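Local coordinates for methyltransferase-like protein of unknown function (Silicibacter pomeroyi DSS-3, PDB 3CVO) that is of unknown function but probably acts as a class I S-adenosylmethionine-dependent methyltransferase, at residues Val33-Gly38 with Thr55-Asp60; His122-Leu127 with Ile144-Thr149. All coordinates share one frame; numbering follows the deposited sequence.

Contact 1: Val33-Gly38 with Thr55-Asp60; sequences VILEYG and TSVESD. With EDO (1,2-ethanediol), chain P; EDO (1,2-ethanediol), chain O.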
ATOM      1  N   VAL A  33       9.487  24.639   8.555  1.00 19.76           N
ATOM      2  CA  VAL A  33       9.802  23.203   8.504  1.00 18.60           C
ATOM      3  C   VAL A  33       9.815  22.768   7.058  1.00 20.04           C
ATOM      4  O   VAL A  33       8.866  22.974   6.317  1.00 19.31           O
ATOM      5  CB  VAL A  33       8.839  22.316   9.402  1.00 20.35           C
ATOM      6  CG1 VAL A  33       9.248  20.814   9.389  1.00 18.17           C
ATOM      7  CG2 VAL A  33       8.809  22.858  10.829  1.00 16.74           C
ATOM      8  N   ILE A  34      10.937  22.154   6.676  1.00 18.38           N
ATOM      9  CA  ILE A  34      11.173  21.738   5.300  1.00 19.21           C
ATOM     10  C   ILE A  34      11.448  20.247   5.272  1.00 19.00           C
ATOM     11  O   ILE A  34      12.262  19.769   6.004  1.00 21.45           O
ATOM     12  CB  ILE A  34      12.427  22.478   4.666  1.00 18.54           C
ATOM     13  CG1 ILE A  34      12.187  23.987   4.552  1.00 19.51           C
ATOM     14  CG2 ILE A  34      12.777  21.860   3.269  1.00 19.07           C
ATOM     15  CD1 ILE A  34      13.485  24.880   4.550  1.00 14.77           C
ATOM     16  N   LEU A  35      10.733  19.541   4.412  1.00 19.88           N
ATOM     17  CA  LEU A  35      10.988  18.127   4.191  1.00 19.52           C
ATOM     18  C   LEU A  35      11.391  17.951   2.746  1.00 21.05           C
ATOM     19  O   LEU A  35      10.700  18.427   1.854  1.00 20.82           O
ATOM     20  CB  LEU A  35       9.710  17.286   4.503  1.00 18.67           C
ATOM     21  CG  LEU A  35       9.674  15.858   3.921  1.00 22.74           C
ATOM     22  CD1 LEU A  35      10.872  15.067   4.523  1.00 17.73           C
ATOM     23  CD2 LEU A  35       8.325  15.138   4.149  1.00 20.78           C
ATOM     24  N   GLU A  36      12.523  17.290   2.533  1.00 20.32           N
ATOM     25  CA  GLU A  36      12.987  16.980   1.203  1.00 21.03           C
ATOM     26  C   GLU A  36      13.085  15.505   0.975  1.00 20.98           C
ATOM     27  O   GLU A  36      13.471  14.709   1.845  1.00 19.37           O
ATOM     28  CB  GLU A  36      14.374  17.599   0.933  1.00 21.65           C
ATOM     29  CG  GLU A  36      14.573  19.033   1.225  1.00 23.71           C
ATOM     30  CD  GLU A  36      15.965  19.480   0.818  1.00 23.24           C
ATOM     31  OE1 GLU A  36      16.942  18.787   1.223  1.00 23.45           O
ATOM     32  OE2 GLU A  36      16.090  20.501   0.072  1.00 22.82           O
ATOM     33  N   TYR A  37      12.694  15.124  -0.224  1.00 19.78           N
ATOM     34  CA  TYR A  37      13.053  13.794  -0.707  1.00 19.76           C
ATOM     35  C   TYR A  37      14.128  13.976  -1.769  1.00 21.42           C
ATOM     36  O   TYR A  37      13.884  14.608  -2.784  1.00 23.18           O
ATOM     37  CB  TYR A  37      11.839  13.130  -1.308  1.00 18.15           C
ATOM     38  CG  TYR A  37      10.710  12.784  -0.363  1.00 20.10           C
ATOM     39  CD1 TYR A  37      10.709  11.606   0.339  1.00 19.14           C
ATOM     40  CD2 TYR A  37       9.614  13.634  -0.222  1.00 22.31           C
ATOM     41  CE1 TYR A  37       9.630  11.244   1.166  1.00 18.25           C
ATOM     42  CE2 TYR A  37       8.529  13.296   0.582  1.00 21.94           C
ATOM     43  CZ  TYR A  37       8.545  12.089   1.279  1.00 19.36           C
ATOM     44  OH  TYR A  37       7.487  11.652   2.042  1.00 20.52           O
ATOM     45  N   GLY A  38      15.315  13.455  -1.508  1.00 19.61           N
ATOM     46  CA  GLY A  38      16.491  13.801  -2.285  1.00 21.53           C
ATOM     47  C   GLY A  38      17.277  14.839  -1.530  1.00 24.80           C
ATOM     48  O   GLY A  38      16.704  15.732  -0.925  1.00 32.23           O
ATOM     49  N   THR A  55      14.705  18.190   7.045  1.00 22.45           N
ATOM     50  CA  THR A  55      14.856  16.751   6.982  1.00 21.65           C
ATOM     51  C   THR A  55      14.911  16.368   5.527  1.00 19.26           C
ATOM     52  O   THR A  55      14.098  16.815   4.722  1.00 21.62           O
ATOM     53  CB  THR A  55      13.695  15.957   7.698  1.00 21.93           C
ATOM     54  OG1 THR A  55      13.504  16.475   9.012  1.00 22.14           O
ATOM     55  CG2 THR A  55      14.034  14.464   7.792  1.00 22.97           C
ATOM     56  N   SER A  56      15.930  15.599   5.193  1.00 18.32           N
ATOM     57  CA  SER A  56      16.160  15.181   3.812  1.00 20.06           C
ATOM     58  C   SER A  56      16.342  13.672   3.757  1.00 22.87           C
ATOM     59  O   SER A  56      17.249  13.107   4.338  1.00 25.36           O
ATOM     60  CB  SER A  56      17.404  15.875   3.234  1.00 21.27           C
ATOM     61  OG  SER A  56      17.333  17.293   3.439  1.00 28.74           O
ATOM     62  N   VAL A  57      15.424  13.039   3.048  1.00 23.10           N
ATOM     63  CA  VAL A  57      15.391  11.596   2.875  1.00 21.23           C
ATOM     64  C   VAL A  57      16.282  11.250   1.701  1.00 19.53           C
ATOM     65  O   VAL A  57      16.190  11.797   0.608  1.00 24.58           O
ATOM     66  CB  VAL A  57      13.897  11.088   2.624  1.00 21.67           C
ATOM     67  CG1 VAL A  57      13.859   9.560   2.229  1.00 20.58           C
ATOM     68  CG2 VAL A  57      13.002  11.437   3.823  1.00 22.35           C
ATOM     69  N   GLU A  58      17.175  10.310   1.920  1.00 21.50           N
ATOM     70  CA  GLU A  58      18.184  10.009   0.907  1.00 19.25           C
ATOM     71  C   GLU A  58      18.451   8.498   0.791  1.00 18.86           C
ATOM     72  O   GLU A  58      18.728   7.854   1.784  1.00 21.74           O
ATOM     73  CB  GLU A  58      19.492  10.730   1.302  1.00 19.64           C
ATOM     74  CG  GLU A  58      20.695  10.503   0.372  1.00 16.70           C
ATOM     75  CD  GLU A  58      20.375  10.844  -1.089  1.00 25.88           C
ATOM     76  OE1 GLU A  58      19.997  12.002  -1.332  1.00 24.57           O
ATOM     77  OE2 GLU A  58      20.445   9.929  -1.943  1.00 21.94           O
ATOM     78  N   SER A  59      18.412   7.983  -0.439  1.00 19.59           N
ATOM     79  CA  SER A  59      18.588   6.544  -0.696  1.00 18.00           C
ATOM     80  C   SER A  59      20.063   6.121  -0.897  1.00 18.24           C
ATOM     81  O   SER A  59      20.404   4.956  -0.689  1.00 20.42           O
ATOM     82  CB  SER A  59      17.760   6.104  -1.934  1.00 18.08           C
ATOM     83  OG  SER A  59      18.082   6.880  -3.071  1.00 21.19           O
ATOM     84  N   ASP A  60      20.924   7.065  -1.276  1.00 17.88           N
ATOM     85  CA  ASP A  60      22.344   6.790  -1.601  1.00 20.28           C
ATOM     86  C   ASP A  60      23.147   7.007  -0.320  1.00 18.80           C
ATOM     87  O   ASP A  60      23.374   8.125   0.099  1.00 18.09           O
ATOM     88  CB  ASP A  60      22.804   7.706  -2.743  1.00 21.50           C
ATOM     89  CG  ASP A  60      24.246   7.470  -3.191  1.00 22.72           C
ATOM     90  OD1 ASP A  60      25.103   7.020  -2.416  1.00 23.10           O
ATOM     91  OD2 ASP A  60      24.527   7.777  -4.362  1.00 28.03           O
TER
HETATM   92  C1  EDO P 213      28.377   9.437  -5.789  1.00 51.44           C
HETATM   93  O1  EDO P 213      28.214  10.841  -5.572  1.00 49.05           O
HETATM   94  C2  EDO P 213      27.092   8.725  -5.397  1.00 48.23           C
HETATM   95  O2  EDO P 213      27.359   7.818  -4.320  1.00 45.68           O
HETATM   96  C1  EDO O 212      12.819  14.820  12.949  1.00 46.90           C
HETATM   97  O1  EDO O 212      12.092  15.974  12.464  1.00 35.68           O
HETATM   98  C2  EDO O 212      13.719  14.242  11.850  1.00 47.58           C
HETATM   99  O2  EDO O 212      14.450  15.303  11.204  1.00 38.61           O
HETATM  100  O   HOH W   1      11.711  18.439   8.573  1.00 21.22           O
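Thr-55 gives its backbone N to Ile-34 O and takes Glu-36 N on its own carbonyl, with 2.7 Å between Glu-36 N and Thr-55 O. Its hydroxyl reaches the same Ile-34 carbonyl less directly, through a water that donates to Ile-34 O. Ser-56 lies across from Glu-36, and its OG donates to Glu-36 OE1 at 2.7 Å, on the anti side of that oxygen and 21° out of the carboxylate plane. Thr-43 also bonds OE1, while Tyr-28 and Ser-42 hold OE2, so the buried carboxylate is gripped at both oxygens. These are the first two strands of the Rossmann-like methyltransferase sheet, running parallel and joined by helix 41-47 in a beta-alpha-beta crossover. At Val-57 the N bonds Glu-36 O and the carbonyl takes Gly-38 N, with 2.8 Å from Gly-38 N to Val-57 O. The valine side chain lies alongside Tyr-37, pointing the same way, its CB 4.0 Å from Tyr-37 CD1; CG2 sits beside the backbone N and approaches Leu-35 CD1. Glu-58 bends at chi2 (55°), which brings OE1 to 3.9 Å from Gly-38 C, where Ser-39 bonds it; OE2 accepts Asp-60 N through its anti lone pair.

Contact 2: His122-Leu127 with Ile144-Thr149; sequences HPDVVL and ITRPVT. With EDO (1,2-ethanediol), chain J.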
ATOM      1  N   HIS A 122       5.562  18.718  11.505  1.00 23.10           N
ATOM      2  CA  HIS A 122       4.756  18.868  10.293  1.00 18.53           C
ATOM      3  C   HIS A 122       5.414  19.885   9.355  1.00 23.04           C
ATOM      4  O   HIS A 122       5.700  21.018   9.737  1.00 22.72           O
ATOM      5  CB  HIS A 122       3.315  19.337  10.600  1.00 20.13           C
ATOM      6  CG  HIS A 122       2.354  19.125   9.476  1.00 21.03           C
ATOM      7  ND1 HIS A 122       2.459  19.770   8.258  1.00 23.53           N
ATOM      8  CD2 HIS A 122       1.230  18.372   9.407  1.00 21.67           C
ATOM      9  CE1 HIS A 122       1.455  19.389   7.479  1.00 23.77           C
ATOM     10  NE2 HIS A 122       0.708  18.532   8.149  1.00 19.38           N
ATOM     11  N   PRO A 123       5.624  19.487   8.107  1.00 20.16           N
ATOM     12  CA  PRO A 123       6.273  20.395   7.155  1.00 20.71           C
ATOM     13  C   PRO A 123       5.362  21.494   6.730  1.00 22.10           C
ATOM     14  O   PRO A 123       4.124  21.382   6.826  1.00 18.84           O
ATOM     15  CB  PRO A 123       6.607  19.502   5.946  1.00 24.04           C
ATOM     16  CG  PRO A 123       6.265  18.155   6.308  1.00 23.71           C
ATOM     17  CD  PRO A 123       5.497  18.118   7.596  1.00 25.75           C
ATOM     18  N   ASP A 124       6.009  22.562   6.291  1.00 20.90           N
ATOM     19  CA  ASP A 124       5.356  23.684   5.622  1.00 21.30           C
ATOM     20  C   ASP A 124       5.550  23.582   4.129  1.00 21.36           C
ATOM     21  O   ASP A 124       4.687  23.960   3.364  1.00 19.88           O
ATOM     22  CB  ASP A 124       5.948  24.976   6.118  1.00 23.88           C
ATOM     23  CG  ASP A 124       5.721  25.173   7.609  1.00 26.44           C
ATOM     24  OD1 ASP A 124       4.569  24.976   8.031  1.00 25.17           O
ATOM     25  OD2 ASP A 124       6.678  25.507   8.342  1.00 26.49           O
ATOM     26  N   VAL A 125       6.717  23.074   3.742  1.00 22.28           N
ATOM     27  CA  VAL A 125       7.050  22.802   2.334  1.00 18.68           C
ATOM     28  C   VAL A 125       7.655  21.426   2.200  1.00 18.95           C
ATOM     29  O   VAL A 125       8.391  20.956   3.052  1.00 18.73           O
ATOM     30  CB  VAL A 125       8.017  23.889   1.717  1.00 22.10           C
ATOM     31  CG1 VAL A 125       9.407  23.806   2.343  1.00 24.18           C
ATOM     32  CG2 VAL A 125       8.125  23.711   0.217  1.00 18.58           C
ATOM     33  N   VAL A 126       7.266  20.749   1.127  1.00 19.31           N
ATOM     34  CA  VAL A 126       7.857  19.458   0.741  1.00 21.50           C
ATOM     35  C   VAL A 126       8.438  19.556  -0.649  1.00 21.64           C
ATOM     36  O   VAL A 126       7.798  20.011  -1.617  1.00 20.98           O
ATOM     37  CB  VAL A 126       6.821  18.291   0.767  1.00 23.00           C
ATOM     38  CG1 VAL A 126       7.443  16.932   0.285  1.00 16.52           C
ATOM     39  CG2 VAL A 126       6.202  18.175   2.175  1.00 20.68           C
ATOM     40  N   LEU A 127       9.673  19.106  -0.749  1.00 21.85           N
ATOM     41  CA  LEU A 127      10.326  18.989  -2.051  1.00 21.88           C
ATOM     42  C   LEU A 127      10.464  17.535  -2.480  1.00 21.12           C
ATOM     43  O   LEU A 127      11.004  16.717  -1.768  1.00 20.80           O
ATOM     44  CB  LEU A 127      11.731  19.598  -1.999  1.00 22.10           C
ATOM     45  CG  LEU A 127      12.573  19.389  -3.268  1.00 19.89           C
ATOM     46  CD1 LEU A 127      11.941  20.127  -4.489  1.00 23.15           C
ATOM     47  CD2 LEU A 127      14.050  19.809  -3.080  1.00 19.97           C
ATOM     48  N   ILE A 144      -0.448  14.500   5.518  1.00 18.42           N
ATOM     49  CA  ILE A 144      -0.505  15.858   6.083  1.00 18.14           C
ATOM     50  C   ILE A 144      -1.828  16.024   6.817  1.00 18.84           C
ATOM     51  O   ILE A 144      -2.806  15.339   6.502  1.00 20.22           O
ATOM     52  CB  ILE A 144      -0.329  16.979   5.030  1.00 17.77           C
ATOM     53  CG1 ILE A 144      -1.379  16.908   3.893  1.00 22.73           C
ATOM     54  CG2 ILE A 144       1.136  17.023   4.434  1.00 18.39           C
ATOM     55  CD1 ILE A 144      -1.378  18.101   2.944  1.00 21.06           C
ATOM     56  N   THR A 145      -1.819  16.904   7.815  1.00 18.89           N
ATOM     57  CA  THR A 145      -3.013  17.287   8.581  1.00 20.72           C
ATOM     58  C   THR A 145      -3.389  18.741   8.461  1.00 20.44           C
ATOM     59  O   THR A 145      -4.442  19.147   8.929  1.00 21.44           O
ATOM     60  CB  THR A 145      -2.900  16.872  10.068  1.00 23.45           C
ATOM     61  OG1 THR A 145      -1.701  17.426  10.643  1.00 23.05           O
ATOM     62  CG2 THR A 145      -2.863  15.324  10.173  1.00 26.57           C
ATOM     63  N   ARG A 146      -2.548  19.502   7.780  1.00 21.65           N
ATOM     64  CA  ARG A 146      -2.850  20.879   7.342  1.00 22.66           C
ATOM     65  C   ARG A 146      -2.172  21.131   5.962  1.00 21.83           C
ATOM     66  O   ARG A 146      -1.296  20.359   5.548  1.00 21.49           O
ATOM     67  CB  ARG A 146      -2.361  21.865   8.408  1.00 21.94           C
ATOM     68  CG  ARG A 146      -0.874  21.851   8.643  1.00 27.00           C
ATOM     69  CD  ARG A 146      -0.494  22.944   9.674  1.00 29.14           C
ATOM     70  NE  ARG A 146       0.916  22.844  10.065  1.00 25.54           N
ATOM     71  CZ  ARG A 146       1.931  23.301   9.340  1.00 26.02           C
ATOM     72  NH1 ARG A 146       1.732  23.905   8.179  1.00 27.36           N
ATOM     73  NH2 ARG A 146       3.149  23.152   9.785  1.00 25.85           N
ATOM     74  N   PRO A 147      -2.602  22.169   5.231  1.00 18.13           N
ATOM     75  CA  PRO A 147      -2.080  22.401   3.888  1.00 20.28           C
ATOM     76  C   PRO A 147      -0.594  22.657   3.869  1.00 21.54           C
ATOM     77  O   PRO A 147      -0.029  23.234   4.801  1.00 18.87           O
ATOM     78  CB  PRO A 147      -2.823  23.646   3.419  1.00 22.75           C
ATOM     79  CG  PRO A 147      -4.075  23.611   4.175  1.00 21.06           C
ATOM     80  CD  PRO A 147      -3.721  23.077   5.535  1.00 23.52           C
ATOM     81  N   VAL A 148       0.014  22.167   2.804  1.00 20.31           N
ATOM     82  CA  VAL A 148       1.426  22.442   2.479  1.00 20.16           C
ATOM     83  C   VAL A 148       1.635  22.854   1.025  1.00 23.10           C
ATOM     84  O   VAL A 148       0.769  22.676   0.141  1.00 23.34           O
ATOM     85  CB  VAL A 148       2.342  21.251   2.815  1.00 19.97           C
ATOM     86  CG1 VAL A 148       2.145  20.805   4.254  1.00 22.65           C
ATOM     87  CG2 VAL A 148       2.137  20.086   1.854  1.00 17.64           C
ATOM     88  N   THR A 149       2.794  23.465   0.796  1.00 21.35           N
ATOM     89  CA  THR A 149       3.332  23.605  -0.553  1.00 22.35           C
ATOM     90  C   THR A 149       4.197  22.413  -0.847  1.00 21.28           C
ATOM     91  O   THR A 149       5.031  22.009  -0.039  1.00 21.65           O
ATOM     92  CB  THR A 149       4.184  24.884  -0.707  1.00 24.41           C
ATOM     93  OG1 THR A 149       3.347  26.003  -0.479  1.00 24.35           O
ATOM     94  CG2 THR A 149       4.816  24.979  -2.115  1.00 19.47           C
TER
HETATM   95  C1  EDO J 207       4.199  20.315  14.356  1.00 51.74           C
HETATM   96  O1  EDO J 207       4.015  18.888  14.312  1.00 50.39           O
HETATM   97  C2  EDO J 207       5.409  20.673  15.213  1.00 47.56           C
HETATM   98  O2  EDO J 207       6.053  21.826  14.644  1.00 52.21           O
HETATM   99  O   HOH W   2       5.555  22.389  11.831  1.00 28.76           O
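His-122 sends its side chain onto the 144-149 segment, and the whole imidazole is used. CB lies 3.9 Å from Arg-146 NH2, and from there CG swings anti to the backbone N (chi1 -163°), carrying the ring over to the turn that follows helix 133-143. CG and ND1 lie over one face of the arginine head, ND1 above the centre of the guanidinium with the two planes 30° apart, and ND1 donates its own proton within the ring plane to a lone pair of Pro-123 O, 2.7 Å from ND1. CD2 meets Thr-145 OG1. CE1 touches Val-148 CG1 at the ring edge and, over one face, Arg-146 CG, which makes a CH-pi contact 3.8 Å from the ring centroid. At the tip, His-122 NE2 accepts a hydrogen bond from Thr-145 N, 3.0 Å away and only 1° out of the ring plane. With an alanine here, Thr-145 N would probably be left without its acceptor, and the Arg-146 side chain, uncovered on one face, would have more freedom to turn its head.

Arg-146 runs extended past the ring to Asp-124, where NH1 and NH2 meet OD1 end-on in a salt bridge, both on that one oxygen, the NH2 to OD1 distance being 2.9 Å. Asp-124 OD2 turns to the backbone N atoms of Glu-32 and Val-33. Beyond it the parallel strands pair: Thr-149 N bonds Asp-124 O, and Val-126 N bonds Thr-149 O, closing the beta-alpha-beta unit of strands 125-128 and 148-152 at their N-terminal ends.

With ND1 donating and NE2 accepting, the bonds are consistent with a neutral imidazole protonated on ND1, a state that the guanidinium over it would probably reinforce by disfavouring a second proton.

Overall arrangement
Contacts 1 and 2 lie in one sheet, their centres 13 Å apart, and meet where strand 33-37 runs next to strand 125-128. Tyr-37 N lies 2.8 Å from Leu-127 O, and Leu-35 O is 2.9 Å from Leu-127 N, both probable hydrogen bonds; Ile-34 CG1 packs on Val-125 CG1 at 3.6 Å. Together the two beta-alpha-beta units give the strand order 53-58, 33-37, 125-128, 148-152 through the middle of the fold. In class I methyltransferases the cofactor usually binds at the C-terminal ends of the first two strands, so Gly-38 and Glu-58 of contact 1 probably border that site. Contact 2 gathers around the opposite, N-terminal ends of its strands.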